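PDB 1ODK: purine nucleoside phosphorylase from Thermus thermophilus, which probably catalyses the reversible phosphorolysis of purine nucleosides, releasing the free base and a pentose 1-phosphate, in the manner of its family. Local coordinates for residues I4-H9 and R39-R44; R25-A30 and G45-T50. All coordinates share one frame; numbering follows the deposited sequence.

Interaction 1: I4-H9 and R39-R44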
# COMPACT_ATOMS: atom_id res chain seq x y z
N ILE B 4 -5.63 -25.60 20.94
CA ILE B 4 -7.02 -25.37 20.57
C ILE B 4 -7.53 -26.21 19.41
O ILE B 4 -8.61 -26.80 19.50
CB ILE B 4 -7.23 -23.88 20.24
CG1 ILE B 4 -6.95 -23.02 21.48
CG2 ILE B 4 -8.64 -23.65 19.71
CD1 ILE B 4 -6.94 -21.53 21.22
N HIS B 5 -6.77 -26.29 18.33
CA HIS B 5 -7.23 -27.03 17.17
C HIS B 5 -6.68 -28.45 17.07
O HIS B 5 -7.45 -29.41 16.92
CB HIS B 5 -6.92 -26.22 15.91
CG HIS B 5 -7.36 -24.79 16.02
ND1 HIS B 5 -6.71 -23.87 16.81
CD2 HIS B 5 -8.40 -24.14 15.46
CE1 HIS B 5 -7.33 -22.71 16.74
NE2 HIS B 5 -8.37 -22.85 15.92
N VAL B 6 -5.37 -28.61 17.13
CA VAL B 6 -4.77 -29.93 17.09
C VAL B 6 -4.72 -30.36 18.55
O VAL B 6 -3.77 -30.06 19.27
CB VAL B 6 -3.34 -29.90 16.50
CG1 VAL B 6 -2.76 -31.31 16.46
CG2 VAL B 6 -3.37 -29.30 15.10
N ARG B 7 -5.77 -31.06 18.98
CA ARG B 7 -5.90 -31.50 20.37
C ARG B 7 -5.11 -32.75 20.72
O ARG B 7 -5.68 -33.81 20.99
CB ARG B 7 -7.38 -31.68 20.71
CG ARG B 7 -8.14 -30.36 20.59
CD ARG B 7 -9.62 -30.51 20.88
NE ARG B 7 -10.28 -29.21 20.83
CZ ARG B 7 -11.58 -29.02 21.02
NH1 ARG B 7 -12.37 -30.06 21.27
NH2 ARG B 7 -12.09 -27.80 20.96
N ALA B 8 -3.79 -32.62 20.73
CA ALA B 8 -2.90 -33.72 21.05
C ALA B 8 -2.06 -33.32 22.25
O ALA B 8 -2.19 -32.21 22.77
CB ALA B 8 -2.00 -34.02 19.86
N HIS B 9 -1.21 -34.23 22.70
CA HIS B 9 -0.32 -33.96 23.82
C HIS B 9 1.10 -34.04 23.28
O HIS B 9 1.40 -34.88 22.44
CB HIS B 9 -0.52 -35.00 24.93
CG HIS B 9 0.39 -34.80 26.10
ND1 HIS B 9 1.76 -34.92 26.00
CD2 HIS B 9 0.14 -34.47 27.38
CE1 HIS B 9 2.31 -34.68 27.17
NE2 HIS B 9 1.35 -34.40 28.03
N ARG B 39 -3.63 -42.49 15.16
CA ARG B 39 -4.15 -41.15 14.94
C ARG B 39 -4.27 -40.45 16.30
O ARG B 39 -5.04 -40.88 17.16
CB ARG B 39 -5.52 -41.21 14.26
CG ARG B 39 -6.01 -39.86 13.74
CD ARG B 39 -7.19 -40.01 12.79
NE ARG B 39 -8.42 -40.38 13.48
CZ ARG B 39 -9.56 -40.67 12.86
NH1 ARG B 39 -9.63 -40.64 11.53
NH2 ARG B 39 -10.64 -40.99 13.57
N TYR B 40 -3.50 -39.39 16.49
CA TYR B 40 -3.53 -38.67 17.76
C TYR B 40 -4.53 -37.52 17.78
O TYR B 40 -4.78 -36.94 18.83
CB TYR B 40 -2.13 -38.15 18.12
CG TYR B 40 -1.53 -37.21 17.10
CD1 TYR B 40 -2.04 -35.92 16.92
CD2 TYR B 40 -0.46 -37.61 16.30
CE1 TYR B 40 -1.49 -35.05 15.97
CE2 TYR B 40 0.09 -36.76 15.35
CZ TYR B 40 -0.43 -35.48 15.19
OH TYR B 40 0.12 -34.63 14.26
N ASN B 41 -5.11 -37.19 16.63
CA ASN B 41 -6.10 -36.12 16.58
C ASN B 41 -7.03 -36.21 15.39
O ASN B 41 -6.61 -36.56 14.29
CB ASN B 41 -5.42 -34.73 16.54
CG ASN B 41 -6.44 -33.59 16.44
OD1 ASN B 41 -7.12 -33.27 17.41
ND2 ASN B 41 -6.56 -33.00 15.25
N ASP B 42 -8.30 -35.91 15.62
CA ASP B 42 -9.27 -35.89 14.54
C ASP B 42 -10.19 -34.68 14.70
O ASP B 42 -11.09 -34.46 13.90
CB ASP B 42 -10.08 -37.20 14.49
CG ASP B 42 -10.93 -37.43 15.72
OD1 ASP B 42 -11.55 -38.50 15.79
OD2 ASP B 42 -10.99 -36.54 16.59
N HIS B 43 -9.93 -33.87 15.73
CA HIS B 43 -10.73 -32.67 15.97
C HIS B 43 -10.65 -31.76 14.75
O HIS B 43 -9.58 -31.58 14.16
CB HIS B 43 -10.22 -31.92 17.19
CG HIS B 43 -11.06 -30.73 17.55
ND1 HIS B 43 -10.59 -29.44 17.49
CD2 HIS B 43 -12.35 -30.64 17.93
CE1 HIS B 43 -11.56 -28.60 17.82
NE2 HIS B 43 -12.64 -29.31 18.09
N ARG B 44 -11.79 -31.18 14.37
CA ARG B 44 -11.90 -30.30 13.21
C ARG B 44 -11.46 -30.96 11.91
O ARG B 44 -11.16 -30.29 10.92
CB ARG B 44 -11.10 -29.01 13.43
CG ARG B 44 -11.91 -27.92 14.14
CD ARG B 44 -11.06 -26.70 14.44
NE ARG B 44 -11.84 -25.60 15.02
CZ ARG B 44 -12.67 -24.82 14.33
NH1 ARG B 44 -12.85 -25.00 13.02
NH2 ARG B 44 -13.32 -23.85 14.95
O HOH W 1 -11.41 -25.55 17.89
O HOH W 2 -7.29 -36.00 20.33
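The side-chain oxygen of N41 receives two backbone N-H groups, one from each segment, and both bonds are weak: R7 N lies 3.0 Å from N41 OD1, and H43 N lies 3.3 Å from it. With CG opposite the backbone N (chi1 178°), the amide reaches across to the 4-9 loop, while its ND2 bonds to L46 O. Beside it, H43 ND1 gives H5 O a straighter bond (3.2 Å, 157° at the hydrogen), the donor arriving in the carbonyl plane on a lone pair. The same imidazole is a platform for R7, whose extended chain lays its guanidinium flat on one ring face, centres 3.3 Å apart and planes only 12° from parallel; R44 CG touches the opposite face. R7 NE also donates to I4 O at 3.2 Å, in the guanidinium plane, so the group is held both flat and against rotation. A leucine in place of H43 would probably leave H5 O without its donor and R7 without the flat surface that orients it. Further along, A8 CB packs 3.5 Å from Y40 CD1, and V6 CG1 meets that ring at its edge; the Y40 hydroxyl bonds to Q61. H5 lies alongside R44, its CD2 3.8 Å from R44 NE, and its ND1 is held by E76. F159 of the second subunit meets H5 edge-to-face. The loop is thus pinned where strand 37-41 ends in a classic beta bulge, Y40 and N41 facing G48, an arrangement at a subunit interface that, as in hexameric relatives, probably borders the neighbouring active site.

Interaction 2: R25-A30 and G45-T50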
# COMPACT_ATOMS: atom_id res chain seq x y z
N ARG B 25 -5.31 -37.76 2.46
CA ARG B 25 -3.95 -38.04 2.04
C ARG B 25 -3.09 -38.35 3.27
O ARG B 25 -2.22 -39.22 3.22
CB ARG B 25 -3.39 -36.83 1.28
CG ARG B 25 -1.98 -37.00 0.75
CD ARG B 25 -1.74 -36.00 -0.37
NE ARG B 25 -2.59 -36.30 -1.53
CZ ARG B 25 -3.15 -35.38 -2.31
NH1 ARG B 25 -2.96 -34.09 -2.07
NH2 ARG B 25 -3.90 -35.76 -3.34
N ALA B 26 -3.35 -37.64 4.36
CA ALA B 26 -2.60 -37.88 5.60
C ALA B 26 -2.81 -39.34 6.02
O ALA B 26 -1.85 -40.03 6.37
CB ALA B 26 -3.09 -36.95 6.70
N GLU B 27 -4.06 -39.78 5.99
CA GLU B 27 -4.40 -41.15 6.37
C GLU B 27 -3.68 -42.15 5.47
O GLU B 27 -3.11 -43.13 5.95
CB GLU B 27 -5.91 -41.37 6.27
CG GLU B 27 -6.36 -42.79 6.56
CD GLU B 27 -7.86 -42.95 6.47
OE1 GLU B 27 -8.43 -42.65 5.40
OE2 GLU B 27 -8.47 -43.37 7.47
N TRP B 28 -3.71 -41.90 4.16
CA TRP B 28 -3.07 -42.78 3.19
C TRP B 28 -1.56 -42.88 3.45
O TRP B 28 -0.98 -43.96 3.38
CB TRP B 28 -3.30 -42.27 1.77
CG TRP B 28 -2.59 -43.07 0.74
CD1 TRP B 28 -2.96 -44.28 0.23
CD2 TRP B 28 -1.33 -42.74 0.13
NE1 TRP B 28 -2.01 -44.72 -0.67
CE2 TRP B 28 -1.01 -43.79 -0.75
CE3 TRP B 28 -0.45 -41.65 0.24
CZ2 TRP B 28 0.16 -43.80 -1.52
CZ3 TRP B 28 0.71 -41.65 -0.53
CH2 TRP B 28 1.01 -42.72 -1.39
N ILE B 29 -0.94 -41.74 3.75
CA ILE B 29 0.49 -41.71 4.01
C ILE B 29 0.84 -42.53 5.26
O ILE B 29 1.75 -43.35 5.24
CB ILE B 29 0.99 -40.26 4.25
CG1 ILE B 29 0.86 -39.43 2.97
CG2 ILE B 29 2.44 -40.28 4.71
CD1 ILE B 29 1.15 -37.96 3.19
N ALA B 30 0.10 -42.29 6.33
CA ALA B 30 0.34 -43.00 7.58
C ALA B 30 0.22 -44.51 7.42
O ALA B 30 1.11 -45.26 7.82
CB ALA B 30 -0.62 -42.50 8.65
N GLY B 45 -11.44 -32.29 11.90
CA GLY B 45 -11.05 -33.02 10.71
C GLY B 45 -9.57 -32.90 10.40
O GLY B 45 -9.13 -33.33 9.34
N LEU B 46 -8.81 -32.32 11.32
CA LEU B 46 -7.37 -32.15 11.14
C LEU B 46 -6.64 -33.42 11.56
O LEU B 46 -5.87 -33.43 12.52
CB LEU B 46 -6.88 -30.96 11.98
CG LEU B 46 -7.49 -29.60 11.60
CD1 LEU B 46 -7.12 -28.55 12.65
CD2 LEU B 46 -7.01 -29.18 10.21
N TRP B 47 -6.89 -34.50 10.83
CA TRP B 47 -6.28 -35.80 11.13
C TRP B 47 -4.76 -35.75 11.24
O TRP B 47 -4.07 -35.29 10.32
CB TRP B 47 -6.72 -36.82 10.09
CG TRP B 47 -8.20 -37.08 10.08
CD1 TRP B 47 -9.14 -36.52 10.90
CD2 TRP B 47 -8.91 -37.98 9.22
NE1 TRP B 47 -10.39 -37.01 10.61
CE2 TRP B 47 -10.28 -37.92 9.58
CE3 TRP B 47 -8.52 -38.84 8.18
CZ2 TRP B 47 -11.26 -38.68 8.94
CZ3 TRP B 47 -9.50 -39.60 7.54
CH2 TRP B 47 -10.85 -39.51 7.92
N GLY B 48 -4.25 -36.23 12.37
CA GLY B 48 -2.82 -36.26 12.61
C GLY B 48 -2.42 -37.64 13.09
O GLY B 48 -3.09 -38.22 13.96
N TYR B 49 -1.35 -38.17 12.52
CA TYR B 49 -0.87 -39.50 12.87
C TYR B 49 0.61 -39.50 13.21
O TYR B 49 1.36 -38.61 12.81
CB TYR B 49 -1.06 -40.48 11.70
CG TYR B 49 -2.43 -40.48 11.09
CD1 TYR B 49 -2.84 -39.43 10.26
CD2 TYR B 49 -3.33 -41.51 11.34
CE1 TYR B 49 -4.12 -39.42 9.70
CE2 TYR B 49 -4.61 -41.50 10.79
CZ TYR B 49 -5.00 -40.45 9.97
OH TYR B 49 -6.26 -40.43 9.43
N THR B 50 1.02 -40.51 13.95
CA THR B 50 2.42 -40.68 14.31
C THR B 50 2.73 -42.16 14.19
O THR B 50 1.93 -43.01 14.58
CB THR B 50 2.71 -40.20 15.74
OG1 THR B 50 2.55 -38.78 15.80
CG2 THR B 50 4.15 -40.55 16.13
O HOH W 3 -7.67 -42.50 9.88
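A30 CB presses on the root of the Y49 side chain, 3.6 Å from Y49 CG, and this is the close-packed half of a helix-on-strand contact. One turn earlier on the same helical face, A26 CB stands 4.0 Å from Y49 CE1, so two methyl groups and the backbone between them line the helix surface that the phenol packs against. The ring leaves its strand with CG beside the backbone N and opposite the carbonyl carbon (chi1 -49°), which carries it across the helix until its far end arrives at E27: E27 CB is 3.3 Å from Y49 OH. The small alanines probably allow the close approach; the axes of 25-30 and 48-50 come to 8.6 Å and run almost parallel, 11° apart.

The character changes toward the outer end of E27. Its chain is extended and lies side by side with W47, pointing the same way, and its carboxylate meets the indole near the ring plane, with E27 OE1 3.9 Å from W47 CZ3. The two planes are turned 60° from each other, so this is loose edge contact and not stacking. A water donates to E27 OE2 at 2.7 Å and sits in the plane of the Y49 ring next to its hydroxyl, although that second approach is suspiciously short. K31 offers the carboxylate a long, weak ion pair.

R39 makes a cation-pi contact with W47 and also touches Y49. Beyond the helix, W28 and I29 pack on helix 214-233, while A26 touches P20 of strand 16-20; helix 23-33 is thus layered between helix 214-233 and strand 48-53, which pairs with strands 37-41 and 56-61.

Interactions 1 and 2 lie with their centres about 11 Å apart and share one beta hairpin: R39-R44 runs directly into G45-T50, and strands 37-41 and 48-53 are antiparallel neighbours. Two bonds couple them, Y40 N to G48 O at 2.8 Å and N41 ND2 to L46 O, also at 2.8 Å, so the asparagine that receives the N-terminal loop also fastens the turn leading to W47 and Y49. One hairpin therefore takes the loop 4-9 at the end of its first strand and in the turn that follows, and helix 23-33 along the start of its second strand. Both contacts reach the second subunit, where M65 touches H5, R44 and L46, probably near that subunit's active site.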